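Long-range contacts in seryl-tRNA synthetase (Pyrococcus horikoshii, PDB 2DQ0), which probably attaches serine to tRNA(Ser), and also to tRNA(Sec), using ATP, as a class-II aminoacyl-tRNA synthetase: residues 428-433 and 441-446; 131-136 and 153-158. All blocks are in the same frame, centred on the assembly; numbering follows the deposited sequence.

Contact 1: 428-433 and 441-446; sequences VRIPKV and KEIVPV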
loop_
_atom_site.group_PDB
_atom_site.type_symbol
_atom_site.label_atom_id
_atom_site.label_comp_id
_atom_site.label_asym_id
_atom_site.label_seq_id
_atom_site.Cartn_x
_atom_site.Cartn_y
_atom_site.Cartn_z
ATOM N N VAL A 428 -28.468 -8.719 -4.934
ATOM C CA VAL A 428 -27.503 -8.906 -5.991
ATOM C C VAL A 428 -27.089 -10.354 -6.031
ATOM O O VAL A 428 -26.587 -10.887 -5.054
ATOM C CB VAL A 428 -26.290 -8.001 -5.768
ATOM C CG1 VAL A 428 -25.109 -8.474 -6.609
ATOM C CG2 VAL A 428 -26.666 -6.584 -6.127
ATOM N N ARG A 429 -27.318 -10.995 -7.168
ATOM C CA ARG A 429 -26.965 -12.399 -7.322
ATOM C C ARG A 429 -25.510 -12.475 -7.721
ATOM O O ARG A 429 -25.046 -11.668 -8.521
ATOM C CB ARG A 429 -27.867 -13.071 -8.368
ATOM C CG ARG A 429 -29.321 -13.146 -7.914
ATOM C CD ARG A 429 -30.221 -13.829 -8.923
ATOM N NE ARG A 429 -30.382 -15.253 -8.635
ATOM C CZ ARG A 429 -31.100 -16.091 -9.376
ATOM N NH1 ARG A 429 -31.193 -17.370 -9.037
ATOM N NH2 ARG A 429 -31.724 -15.650 -10.462
ATOM N N ILE A 430 -24.770 -13.414 -7.145
ATOM C CA ILE A 430 -23.373 -13.510 -7.514
ATOM C C ILE A 430 -23.188 -14.690 -8.464
ATOM O O ILE A 430 -23.733 -15.756 -8.250
ATOM C CB ILE A 430 -22.427 -13.556 -6.236
ATOM C CG1 ILE A 430 -21.799 -14.913 -6.073
ATOM C CG2 ILE A 430 -23.167 -13.140 -4.987
ATOM C CD1 ILE A 430 -20.513 -14.994 -6.813
ATOM N N PRO A 431 -22.443 -14.481 -9.561
ATOM C CA PRO A 431 -22.154 -15.489 -10.594
ATOM C C PRO A 431 -21.740 -16.836 -10.004
ATOM O O PRO A 431 -20.865 -16.891 -9.143
ATOM C CB PRO A 431 -21.012 -14.862 -11.390
ATOM C CG PRO A 431 -21.223 -13.387 -11.209
ATOM C CD PRO A 431 -21.653 -13.252 -9.775
ATOM N N LYS A 432 -22.343 -17.914 -10.499
ATOM C CA LYS A 432 -22.057 -19.273 -10.017
ATOM C C LYS A 432 -20.552 -19.605 -9.911
ATOM O O LYS A 432 -20.119 -20.245 -8.968
ATOM C CB LYS A 432 -22.772 -20.309 -10.917
ATOM C CG LYS A 432 -24.253 -19.947 -11.177
ATOM C CD LYS A 432 -24.913 -20.770 -12.304
ATOM C CE LYS A 432 -26.259 -20.163 -12.782
ATOM N NZ LYS A 432 -27.378 -20.270 -11.802
ATOM N N VAL A 433 -19.765 -19.157 -10.873
ATOM C CA VAL A 433 -18.342 -19.431 -10.861
ATOM C C VAL A 433 -17.658 -18.997 -9.569
ATOM O O VAL A 433 -16.646 -19.590 -9.192
ATOM C CB VAL A 433 -17.613 -18.712 -12.014
ATOM C CG1 VAL A 433 -16.274 -19.387 -12.276
ATOM C CG2 VAL A 433 -18.484 -18.702 -13.252
ATOM N N LYS A 441 -24.524 -17.139 -2.287
ATOM C CA LYS A 441 -24.848 -17.068 -3.718
ATOM C C LYS A 441 -25.432 -15.721 -4.123
ATOM O O LYS A 441 -25.511 -15.392 -5.305
ATOM C CB LYS A 441 -25.830 -18.173 -4.097
ATOM C CG LYS A 441 -25.303 -19.591 -3.885
ATOM C CD LYS A 441 -26.283 -20.618 -4.414
ATOM C CE LYS A 441 -25.840 -22.023 -4.074
ATOM N NZ LYS A 441 -25.657 -22.193 -2.611
ATOM N N GLU A 442 -25.834 -14.933 -3.139
ATOM C CA GLU A 442 -26.384 -13.624 -3.423
ATOM C C GLU A 442 -26.164 -12.732 -2.214
ATOM O O GLU A 442 -25.773 -13.200 -1.142
ATOM C CB GLU A 442 -27.882 -13.736 -3.698
ATOM C CG GLU A 442 -28.645 -14.517 -2.626
ATOM C CD GLU A 442 -30.156 -14.463 -2.815
ATOM O OE1 GLU A 442 -30.627 -14.650 -3.970
ATOM O OE2 GLU A 442 -30.871 -14.246 -1.806
ATOM N N ILE A 443 -26.393 -11.437 -2.388
ATOM C CA ILE A 443 -26.254 -10.518 -1.277
ATOM C C ILE A 443 -27.582 -9.799 -1.164
ATOM O O ILE A 443 -28.022 -9.154 -2.107
ATOM C CB ILE A 443 -25.112 -9.490 -1.490
ATOM C CG1 ILE A 443 -23.797 -10.227 -1.799
ATOM C CG2 ILE A 443 -24.969 -8.634 -0.220
ATOM C CD1 ILE A 443 -22.669 -9.340 -2.242
ATOM N N VAL A 444 -28.224 -9.925 -0.011
ATOM C CA VAL A 444 -29.514 -9.287 0.187
ATOM C C VAL A 444 -29.429 -7.985 0.967
ATOM O O VAL A 444 -28.520 -7.769 1.774
ATOM C CB VAL A 444 -30.514 -10.252 0.901
ATOM C CG1 VAL A 444 -30.473 -11.599 0.218
ATOM C CG2 VAL A 444 -30.180 -10.402 2.382
ATOM N N PRO A 445 -30.377 -7.085 0.720
ATOM C CA PRO A 445 -30.385 -5.803 1.422
ATOM C C PRO A 445 -30.548 -6.009 2.909
ATOM O O PRO A 445 -31.129 -7.003 3.336
ATOM C CB PRO A 445 -31.574 -5.069 0.802
ATOM C CG PRO A 445 -32.417 -6.129 0.291
ATOM C CD PRO A 445 -31.454 -7.135 -0.275
ATOM N N VAL A 446 -30.015 -5.075 3.690
ATOM C CA VAL A 446 -30.113 -5.150 5.137
ATOM C C VAL A 446 -31.334 -4.340 5.535
ATOM O O VAL A 446 -31.818 -3.521 4.754
ATOM C CB VAL A 446 -28.820 -4.589 5.816
ATOM C CG1 VAL A 446 -27.625 -5.250 5.212
ATOM C CG2 VAL A 446 -28.695 -3.104 5.652
#
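V428 and I443 bind each other through both backbone N-H and C=O groups, forming the hydrogen-bonded pair of a short two-stranded antiparallel ribbon whose strands are linked through helix 435-438. V428 N donates to I443 O at 2.9 Å, I443 N donates back to V428 O, and I430 N continues the ladder to K441 O at 2.8 Å. I430 then lies against the backbone of K441 and E442. Its CB sits 3.7 Å from K441 O; from there CG1 stays beside the same oxygen, while CG2 comes to 3.3 Å from K441 O and on toward E442 CA and I443 CG1, the latter at 4.4 Å. The tip, CD1, meets nothing on 441-446. V428 and I443 share one face of the ribbon, where both rest on L169; V428 also touches L418, and I443 touches I192 of helix 190-209. On the other face, R429 and E442 form the non-hydrogen-bonded pair. E442 CG stands between its own N and carbonyl carbon (chi1 51°), and the chain then runs extended, bringing the carboxylate alongside the arginine without a salt bridge: R429 NE stays 4.7 Å from E442 OE1, whereas E442 CB lies 4.0 Å from R429 CA.

Contact 2: 131-136 and 153-158; sequences KARVWK and EILEWK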
loop_
_atom_site.group_PDB
_atom_site.type_symbol
_atom_site.label_atom_id
_atom_site.label_comp_id
_atom_site.label_asym_id
_atom_site.label_seq_id
_atom_site.Cartn_x
_atom_site.Cartn_y
_atom_site.Cartn_z
ATOM N N LYS A 131 -25.758 -10.630 -22.977
ATOM C CA LYS A 131 -27.108 -10.068 -23.102
ATOM C C LYS A 131 -27.330 -8.979 -22.062
ATOM O O LYS A 131 -27.647 -9.248 -20.899
ATOM C CB LYS A 131 -28.161 -11.158 -22.926
ATOM C CG LYS A 131 -29.595 -10.654 -22.938
ATOM C CD LYS A 131 -30.558 -11.833 -22.930
ATOM C CE LYS A 131 -32.013 -11.409 -23.035
ATOM N NZ LYS A 131 -32.934 -12.588 -22.942
ATOM N N ALA A 132 -27.166 -7.745 -22.514
ATOM C CA ALA A 132 -27.309 -6.574 -21.673
ATOM C C ALA A 132 -28.718 -6.316 -21.198
ATOM O O ALA A 132 -29.690 -6.494 -21.929
ATOM C CB ALA A 132 -26.794 -5.344 -22.410
ATOM N N ARG A 133 -28.815 -5.886 -19.951
ATOM C CA ARG A 133 -30.094 -5.543 -19.375
ATOM C C ARG A 133 -30.114 -4.019 -19.414
ATOM O O ARG A 133 -29.399 -3.361 -18.675
ATOM C CB ARG A 133 -30.179 -6.087 -17.960
ATOM C CG ARG A 133 -29.990 -7.613 -17.925
ATOM C CD ARG A 133 -29.838 -8.174 -16.502
ATOM N NE ARG A 133 -30.986 -7.892 -15.652
ATOM C CZ ARG A 133 -30.910 -7.758 -14.330
ATOM N NH1 ARG A 133 -29.738 -7.883 -13.714
ATOM N NH2 ARG A 133 -32.001 -7.485 -13.617
ATOM N N VAL A 134 -30.923 -3.476 -20.319
ATOM C CA VAL A 134 -31.057 -2.042 -20.526
ATOM C C VAL A 134 -32.362 -1.431 -20.018
ATOM O O VAL A 134 -33.451 -1.967 -20.228
ATOM C CB VAL A 134 -30.959 -1.698 -22.044
ATOM C CG1 VAL A 134 -30.930 -0.176 -22.248
ATOM C CG2 VAL A 134 -29.726 -2.376 -22.666
ATOM N N TRP A 135 -32.239 -0.290 -19.355
ATOM C CA TRP A 135 -33.398 0.453 -18.868
ATOM C C TRP A 135 -34.063 1.105 -20.079
ATOM O O TRP A 135 -33.365 1.583 -20.983
ATOM C CB TRP A 135 -32.953 1.559 -17.940
ATOM C CG TRP A 135 -34.061 2.437 -17.465
ATOM C CD1 TRP A 135 -35.264 2.038 -16.928
ATOM C CD2 TRP A 135 -34.007 3.857 -17.321
ATOM N NE1 TRP A 135 -35.950 3.131 -16.444
ATOM C CE2 TRP A 135 -35.203 4.260 -16.670
ATOM C CE3 TRP A 135 -33.061 4.834 -17.668
ATOM C CZ2 TRP A 135 -35.477 5.614 -16.356
ATOM C CZ3 TRP A 135 -33.330 6.189 -17.353
ATOM C CH2 TRP A 135 -34.532 6.558 -16.702
ATOM N N LYS A 136 -35.396 1.145 -20.093
ATOM C CA LYS A 136 -36.111 1.755 -21.215
ATOM C C LYS A 136 -35.522 3.132 -21.555
ATOM O O LYS A 136 -35.433 3.479 -22.728
ATOM C CB LYS A 136 -37.616 1.878 -20.910
ATOM C CG LYS A 136 -38.441 2.496 -22.051
ATOM C CD LYS A 136 -39.909 2.575 -21.670
ATOM C CE LYS A 136 -40.721 3.308 -22.720
ATOM N NZ LYS A 136 -42.072 3.729 -22.220
ATOM N N GLU A 153 -31.884 -7.230 -23.292
ATOM C CA GLU A 153 -33.205 -7.355 -22.715
ATOM C C GLU A 153 -33.573 -5.992 -22.134
ATOM O O GLU A 153 -32.733 -5.322 -21.544
ATOM C CB GLU A 153 -33.137 -8.420 -21.623
ATOM C CG GLU A 153 -34.398 -8.680 -20.854
ATOM C CD GLU A 153 -34.218 -9.835 -19.881
ATOM O OE1 GLU A 153 -34.134 -11.004 -20.342
ATOM O OE2 GLU A 153 -34.144 -9.568 -18.658
ATOM N N ILE A 154 -34.817 -5.568 -22.327
ATOM C CA ILE A 154 -35.267 -4.287 -21.809
ATOM C C ILE A 154 -35.773 -4.501 -20.405
ATOM O O ILE A 154 -36.483 -5.470 -20.137
ATOM C CB ILE A 154 -36.408 -3.702 -22.640
ATOM C CG1 ILE A 154 -35.895 -3.336 -24.028
ATOM C CG2 ILE A 154 -37.014 -2.488 -21.926
ATOM C CD1 ILE A 154 -34.761 -2.341 -24.014
ATOM N N LEU A 155 -35.401 -3.598 -19.505
ATOM C CA LEU A 155 -35.820 -3.708 -18.122
ATOM C C LEU A 155 -36.959 -2.770 -17.832
ATOM O O LEU A 155 -36.969 -1.604 -18.290
ATOM C CB LEU A 155 -34.679 -3.371 -17.174
ATOM C CG LEU A 155 -33.447 -4.266 -17.118
ATOM C CD1 LEU A 155 -32.334 -3.509 -16.376
ATOM C CD2 LEU A 155 -33.779 -5.586 -16.446
ATOM N N GLU A 156 -37.899 -3.295 -17.046
ATOM C CA GLU A 156 -39.076 -2.561 -16.609
ATOM C C GLU A 156 -38.637 -1.407 -15.704
ATOM O O GLU A 156 -38.632 -0.223 -16.097
ATOM C CB GLU A 156 -40.002 -3.478 -15.797
ATOM C CG GLU A 156 -40.540 -4.713 -16.514
ATOM C CD GLU A 156 -39.718 -5.970 -16.255
ATOM O OE1 GLU A 156 -40.289 -7.081 -16.375
ATOM O OE2 GLU A 156 -38.508 -5.852 -15.942
ATOM N N TRP A 157 -38.283 -1.794 -14.481
ATOM C CA TRP A 157 -37.836 -0.894 -13.429
ATOM C C TRP A 157 -36.501 -0.255 -13.762
ATOM O O TRP A 157 -35.773 -0.716 -14.644
ATOM C CB TRP A 157 -37.720 -1.678 -12.129
ATOM C CG TRP A 157 -37.020 -2.991 -12.307
ATOM C CD1 TRP A 157 -37.499 -4.097 -12.945
ATOM C CD2 TRP A 157 -35.706 -3.325 -11.863
ATOM N NE1 TRP A 157 -36.564 -5.106 -12.928
ATOM C CE2 TRP A 157 -35.452 -4.657 -12.268
ATOM C CE3 TRP A 157 -34.716 -2.630 -11.165
ATOM C CZ2 TRP A 157 -34.253 -5.305 -11.995
ATOM C CZ3 TRP A 157 -33.525 -3.271 -10.894
ATOM C CH2 TRP A 157 -33.302 -4.601 -11.310
ATOM N N LYS A 158 -36.167 0.812 -13.050
ATOM C CA LYS A 158 -34.893 1.468 -13.305
ATOM C C LYS A 158 -33.757 0.839 -12.480
ATOM O O LYS A 158 -33.802 0.813 -11.258
ATOM C CB LYS A 158 -34.994 2.965 -13.011
ATOM C CG LYS A 158 -33.791 3.706 -13.517
ATOM C CD LYS A 158 -33.892 5.187 -13.283
ATOM C CE LYS A 158 -32.606 5.856 -13.766
ATOM N NZ LYS A 158 -32.536 7.310 -13.459
#
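Three backbone hydrogen bonds join A132 and V134 to E153 and L155 as a parallel ribbon, the two strands of a beta-alpha-beta unit whose helix, 139-146, packs F142 and L139 against the face carrying V134 and I154. E153 uses both its backbone groups: its N donates to A132 O at 2.7 Å and its O accepts from V134 N, with donors nearly in line with both C=O bonds. V134 O receives L155 N instead from 29° outside its carbonyl plane. R133 O is satisfied by W361 NE1. At one end K131, extended throughout, sends NZ to E153 OE1 in a salt bridge whose hydrogen bond is weak, at 3.3 Å. The R133 guanidinium has its acceptors outside the ribbon: NH1 donates to N420 O and NH2 to Q422 O. Bent at chi3 (59°), that arginine crosses L155, with NE 3.7 Å from CD2, and brings NH2 within 3.5 Å of W157 CZ2, the guanidinium and indole planes being 61° apart. Beyond the strands, K158 lies stretched across one face of W135. Replacing W135 with an alanine would probably leave the K158 chain without the flat surface it lies on and its ammonium without a cation-pi partner. K158 CG sits 3.7 Å from the centroid of the W135 five-membered ring, while NZ reaches off-centre to 4.5 Å from that of the six-membered ring.

In the fold
Contact 2 closes before contact 1 opens along the chain, and between them run the strands and helices that hold all the predicted serine- and ATP-binding residues. Both are two-stranded ribbons separate from the large mixed sheet, one parallel and one antiparallel, on the same side of the chain's centre. Their centres are about 19 Å apart and their nearest atoms about 8 Å, so they do not touch. The chain leaving helix 410-420 connects them: the arginine of contact 2 is held by the end of that helix and the residues just after it, while the backbone of R429 in contact 1 hydrogen-bonds that of H421. Contact 2 leans on the large sheet through W361, whereas contact 1 rests on helices 190-209 and 410-420; both lie away from the adenylate-analogue pocket.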